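PDB 4H6Q: proline dehydrogenase from Deinococcus radiodurans, which oxidises L-proline to (S)-1-pyrroline-5-carboxylate with FAD as cofactor and a quinone as electron acceptor, the first step of proline degradation to glutamate. Local coordinates for residues F151-V155 and S180-L184; C74-A78 and S102-K108. All blocks are in the same frame, centred on the assembly; numbering follows the deposited sequence.

In the fold
From the N terminus, the chain of this TIM-type barrel first passes contact 2, where helix 71-90 meets the loop that follows strand 96-99; 23 residues, including the rest of that helix and the strand, lie between the two segments. The chain then runs on through helix 115-129 and strand 133-136 into helix 144-158, where contact 1 opens, to be closed after 24 intervening residues by the turn between helix 174-180 and strand 188-191. The two loops therefore follow in series, neither nesting nor crossing. The centres of contact 1 and contact 2 are about 22 Å apart, and the nearest atoms of contact 1 and contact 2 about 7 Å. Helix 115-129 packs against residues of both segments 74-78 and 151-155.

Contact 1: F151-V155 and S180-L184; sequences FRTLV and SLDDL
The guanidinium of Arg152 meets the carboxylate of Asp183 edge to edge, with the two planes only 4° apart, while Leu184 CD1 lies 4.0 Å over the centre of one guanidinium face. The grip is end-on and two-pronged: NH1 of Arg152 donates to OD2 of Asp183 at 2.8 Å, and NH2 of Arg152 to OD1 of Asp183 at 3.0 Å. Both N-H...O angles are 175°, and each oxygen uses its syn lone pair, the geometry of a bidentate salt bridge that fixes the rotation of both groups. On the NE side of NH2 of Arg152, also near the plane, a water accepts from that nitrogen and donates to OG of Ser180, a hydroxyl also bonded to Asp177 O. At this edge, too, O of Ser180 lies 2.9 Å from NH2 of Arg152, its angle too poor for a hydrogen bond. The arginine chain is extended until it bends at chi3 (-70°), which turns the guanidinium across the end of Leu184. The other methyl of that leucine, CD2, reaches CG1 of Val155 at 3.9 Å.

The ring of Phe151 carries Val155 CG2 3.4 Å above one face, offset toward the rim. Leu181 CD2 comes to the ring edge, 4.2 Å from CD2 of Phe151, whereas Leu184 CD1 approaches CE2 of Phe151 obliquely at 4.2 Å. The ion pair, on the solvent side, thus borders an apolar patch. The contact joins helix 144-158 to the turn leading into strand 188-191; Phe151 continues inward onto Leu136 of strand 133-136 and Thr165 of strand 163-168, and Val155 touches Val163 of the latter.

Contact 2: C74-A78 and S102-K108; sequences CTEFA and SSVGQGK
In the beta-alpha-beta unit that carries the chain through helix 71-90 into strand 96-99 of the barrel, the loop after the strand packs back on the helix, Cys74 and Phe77 facing Ser103 to Gly105. This loop follows the substrate-binding Lys100, and Ser102 lies about 9 Å, side chain to ligand, from the bound tetrahydrofuran-2-carboxylic acid. The nearest CA pair, Cys74 and Val104, is 4.2 Å apart, and a CA-H...O contact accompanies it: CA of Cys74 stands 3.5 Å from O of Ser103, with 145° at the hydrogen. That carbonyl oxygen is buried without a hydrogen-bonding partner in the model. Sulfur SG of Cys74 rests against the peptide, 3.4 Å from N of Gly105, a position where a CB would be jammed against the carbonyl oxygen of the residue before, and which begins a type II turn to Lys108.

Phe77 presents a ring face to Ser103. Its CG stands opposite the backbone N (chi1 -172°), which carries the ring over the loop; CB of Ser103 sits 3.7 Å from the ring centroid, 14° off the normal, a CH-pi contact. OG of Ser103, bonded to O of Lys100, lies over the same face toward the rim, 3.2 Å from CE2 of Phe77. With an alanine here in place of Phe77, Ser103 CB is likely to lose the ring face it rests on and CG1 of Val104 one of its apolar neighbours. That methyl lies 3.8 Å from CD2 of Phe77 and bridges to CB of Ala78. Around this interface, Ile68 packs on Phe77, Ala78 touches Asn119 and Arg122 of helix 115-129, and Asn119 also bonds O of Val104, so the loop meets both helices, which also touch each other.

Contact 1: F151-V155 and S180-L184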
loop_
_atom_site.group_PDB
_atom_site.type_symbol
_atom_site.label_atom_id
_atom_site.label_comp_id
_atom_site.label_asym_id
_atom_site.label_seq_id
_atom_site.Cartn_x
_atom_site.Cartn_y
_atom_site.Cartn_z
ATOM N N PHE A 151 -12.944 -1.872 6.439
ATOM C CA PHE A 151 -12.190 -0.680 6.867
ATOM C C PHE A 151 -12.966 0.144 7.894
ATOM O O PHE A 151 -12.427 0.493 8.967
ATOM C CB PHE A 151 -11.807 0.179 5.670
ATOM C CG PHE A 151 -11.127 1.446 6.057
ATOM C CD1 PHE A 151 -9.865 1.424 6.685
ATOM C CD2 PHE A 151 -11.721 2.668 5.781
ATOM C CE1 PHE A 151 -9.249 2.610 7.062
ATOM C CE2 PHE A 151 -11.085 3.866 6.156
ATOM C CZ PHE A 151 -9.832 3.842 6.781
ATOM N N ARG A 152 -14.240 0.428 7.621
ATOM C CA ARG A 152 -15.045 1.211 8.566
ATOM C C ARG A 152 -15.159 0.477 9.904
ATOM O O ARG A 152 -14.984 1.091 10.974
ATOM C CB ARG A 152 -16.424 1.483 7.950
ATOM C CG ARG A 152 -17.389 2.180 8.888
ATOM C CD ARG A 152 -18.696 2.586 8.182
ATOM N NE ARG A 152 -18.488 3.683 7.236
ATOM C CZ ARG A 152 -18.457 4.976 7.560
ATOM N NH1 ARG A 152 -18.622 5.364 8.833
ATOM N NH2 ARG A 152 -18.268 5.913 6.613
ATOM N N THR A 153 -15.416 -0.839 9.870
ATOM C CA THR A 153 -15.444 -1.613 11.113
ATOM C C THR A 153 -14.110 -1.494 11.902
ATOM O O THR A 153 -14.099 -1.277 13.121
ATOM C CB THR A 153 -15.745 -3.086 10.809
ATOM O OG1 THR A 153 -17.042 -3.165 10.225
ATOM C CG2 THR A 153 -15.667 -3.976 12.063
ATOM N N LEU A 154 -12.996 -1.636 11.196
ATOM C CA LEU A 154 -11.695 -1.673 11.829
ATOM C C LEU A 154 -11.295 -0.304 12.369
ATOM O O LEU A 154 -10.645 -0.222 13.437
ATOM C CB LEU A 154 -10.617 -2.222 10.881
ATOM C CG LEU A 154 -10.833 -3.711 10.585
ATOM C CD1 LEU A 154 -10.082 -4.112 9.311
ATOM C CD2 LEU A 154 -10.424 -4.596 11.797
ATOM N N VAL A 155 -11.646 0.771 11.670
ATOM C CA VAL A 155 -11.417 2.120 12.220
ATOM C C VAL A 155 -12.167 2.275 13.551
ATOM O O VAL A 155 -11.625 2.810 14.545
ATOM C CB VAL A 155 -11.853 3.231 11.229
ATOM C CG1 VAL A 155 -11.921 4.626 11.916
ATOM C CG2 VAL A 155 -10.904 3.282 10.058
ATOM N N SER A 180 -17.833 9.315 1.203
ATOM C CA SER A 180 -18.611 8.515 2.150
ATOM C C SER A 180 -17.826 8.190 3.407
ATOM O O SER A 180 -18.401 7.881 4.455
ATOM C CB SER A 180 -19.101 7.208 1.504
ATOM O OG SER A 180 -18.030 6.236 1.457
ATOM N N LEU A 181 -16.504 8.309 3.328
ATOM C CA LEU A 181 -15.621 7.936 4.421
ATOM C C LEU A 181 -15.220 9.122 5.303
ATOM O O LEU A 181 -14.519 8.924 6.319
ATOM C CB LEU A 181 -14.353 7.232 3.888
ATOM C CG LEU A 181 -14.619 5.852 3.252
ATOM C CD1 LEU A 181 -13.392 5.435 2.472
ATOM C CD2 LEU A 181 -14.957 4.816 4.318
ATOM N N ASP A 182 -15.642 10.341 4.944
ATOM C CA ASP A 182 -15.110 11.532 5.624
ATOM C C ASP A 182 -15.368 11.582 7.130
ATOM O O ASP A 182 -14.580 12.182 7.875
ATOM C CB ASP A 182 -15.612 12.840 4.993
ATOM C CG ASP A 182 -14.731 13.338 3.844
ATOM O OD1 ASP A 182 -13.535 13.027 3.808
ATOM O OD2 ASP A 182 -15.225 14.105 2.981
ATOM N N ASP A 183 -16.441 10.951 7.594
ATOM C CA ASP A 183 -16.756 10.964 9.025
ATOM C C ASP A 183 -15.713 10.213 9.842
ATOM O O ASP A 183 -15.562 10.450 11.052
ATOM C CB ASP A 183 -18.153 10.361 9.295
ATOM C CG ASP A 183 -18.266 8.940 8.755
ATOM O OD1 ASP A 183 -18.151 8.739 7.518
ATOM O OD2 ASP A 183 -18.440 8.014 9.561
ATOM N N LEU A 184 -14.965 9.331 9.181
ATOM C CA LEU A 184 -13.946 8.565 9.862
ATOM C C LEU A 184 -12.606 9.318 9.942
ATOM O O LEU A 184 -11.662 8.822 10.577
ATOM C CB LEU A 184 -13.675 7.232 9.088
ATOM C CG LEU A 184 -14.898 6.306 9.033
ATOM C CD1 LEU A 184 -14.526 5.104 8.164
ATOM C CD2 LEU A 184 -15.358 5.824 10.384
HETATM O O HOH W 1 -18.354 4.587 3.791
#

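Contact 2: C74-A78 and S102-K108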
loop_
_atom_site.group_PDB
_atom_site.type_symbol
_atom_site.label_atom_id
_atom_site.label_comp_id
_atom_site.label_asym_id
_atom_site.label_seq_id
_atom_site.Cartn_x
_atom_site.Cartn_y
_atom_site.Cartn_z
ATOM N N CYS A 74 -4.149 -18.869 4.692
ATOM C CA CYS A 74 -4.486 -17.461 4.939
ATOM C C CYS A 74 -4.084 -17.084 6.370
ATOM O O CYS A 74 -3.631 -15.960 6.617
ATOM C CB CYS A 74 -6.005 -17.226 4.795
ATOM S SG CYS A 74 -6.570 -17.207 3.066
ATOM N N THR A 75 -4.323 -17.982 7.320
ATOM C CA THR A 75 -4.031 -17.689 8.720
ATOM C C THR A 75 -2.534 -17.778 8.977
ATOM O O THR A 75 -1.972 -16.945 9.719
ATOM C CB THR A 75 -4.892 -18.593 9.648
ATOM O OG1 THR A 75 -6.275 -18.407 9.260
ATOM C CG2 THR A 75 -4.732 -18.227 11.123
ATOM N N GLU A 76 -1.872 -18.749 8.371
ATOM C CA GLU A 76 -0.398 -18.780 8.394
ATOM C C GLU A 76 0.201 -17.497 7.836
ATOM O O GLU A 76 1.200 -16.961 8.365
ATOM C CB GLU A 76 0.117 -20.009 7.606
ATOM C CG GLU A 76 1.642 -20.139 7.593
ATOM C CD GLU A 76 2.115 -21.301 6.750
ATOM O OE1 GLU A 76 1.297 -22.127 6.297
ATOM O OE2 GLU A 76 3.336 -21.412 6.511
ATOM N N PHE A 77 -0.380 -16.975 6.758
ATOM C CA PHE A 77 0.123 -15.753 6.121
ATOM C C PHE A 77 -0.015 -14.614 7.151
ATOM O O PHE A 77 0.941 -13.860 7.378
ATOM C CB PHE A 77 -0.668 -15.429 4.846
ATOM C CG PHE A 77 -0.070 -14.318 4.058
ATOM C CD1 PHE A 77 0.684 -14.575 2.912
ATOM C CD2 PHE A 77 -0.265 -12.977 4.459
ATOM C CE1 PHE A 77 1.255 -13.527 2.164
ATOM C CE2 PHE A 77 0.313 -11.931 3.725
ATOM C CZ PHE A 77 1.055 -12.213 2.563
ATOM N N ALA A 78 -1.193 -14.493 7.783
ATOM C CA ALA A 78 -1.359 -13.477 8.838
ATOM C C ALA A 78 -0.331 -13.628 9.972
ATOM O O ALA A 78 0.214 -12.614 10.481
ATOM C CB ALA A 78 -2.755 -13.534 9.367
ATOM N N SER A 102 -7.126 -10.340 0.619
ATOM C CA SER A 102 -7.211 -11.655 -0.020
ATOM C C SER A 102 -6.069 -12.592 0.395
ATOM O O SER A 102 -6.156 -13.807 0.164
ATOM C CB SER A 102 -7.185 -11.515 -1.542
ATOM O OG SER A 102 -5.859 -11.290 -1.991
ATOM N N SER A 103 -5.009 -12.077 1.021
ATOM C CA SER A 103 -3.952 -12.943 1.544
ATOM C C SER A 103 -4.281 -13.507 2.900
ATOM O O SER A 103 -3.651 -14.490 3.325
ATOM C CB SER A 103 -2.604 -12.251 1.629
ATOM O OG SER A 103 -2.585 -11.240 2.628
ATOM N N VAL A 104 -5.310 -12.955 3.579
ATOM C CA VAL A 104 -5.582 -13.387 4.947
ATOM C C VAL A 104 -7.025 -13.842 5.155
ATOM O O VAL A 104 -7.496 -13.982 6.285
ATOM C CB VAL A 104 -5.153 -12.313 5.972
ATOM C CG1 VAL A 104 -3.644 -12.175 5.949
ATOM C CG2 VAL A 104 -5.850 -10.964 5.750
ATOM N N GLY A 105 -7.720 -14.116 4.038
ATOM C CA GLY A 105 -8.983 -14.825 4.117
ATOM C C GLY A 105 -10.261 -14.078 3.837
ATOM O O GLY A 105 -11.335 -14.620 4.082
ATOM N N GLN A 106 -10.172 -12.845 3.330
ATOM C CA GLN A 106 -11.362 -12.095 2.986
ATOM C C GLN A 106 -12.311 -12.861 2.093
ATOM O O GLN A 106 -11.916 -13.336 1.048
ATOM C CB GLN A 106 -10.939 -10.795 2.297
ATOM C CG GLN A 106 -12.123 -9.843 2.022
ATOM C CD GLN A 106 -11.679 -8.642 1.257
ATOM O OE1 GLN A 106 -11.216 -8.753 0.103
ATOM N NE2 GLN A 106 -11.772 -7.471 1.870
ATOM N N GLY A 107 -13.563 -12.971 2.521
ATOM C CA GLY A 107 -14.564 -13.672 1.742
ATOM C C GLY A 107 -14.775 -15.080 2.237
ATOM O O GLY A 107 -15.728 -15.730 1.758
ATOM N N LYS A 108 -13.966 -15.592 3.147
ATOM C CA LYS A 108 -14.156 -16.925 3.696
ATOM C C LYS A 108 -14.713 -16.814 5.109
ATOM O O LYS A 108 -14.318 -15.965 5.883
ATOM C CB LYS A 108 -12.807 -17.661 3.754
ATOM C CG LYS A 108 -12.101 -17.740 2.399
ATOM C CD LYS A 108 -10.719 -18.360 2.509
ATOM C CE LYS A 108 -10.035 -18.373 1.153
ATOM N NZ LYS A 108 -10.749 -19.228 0.150
#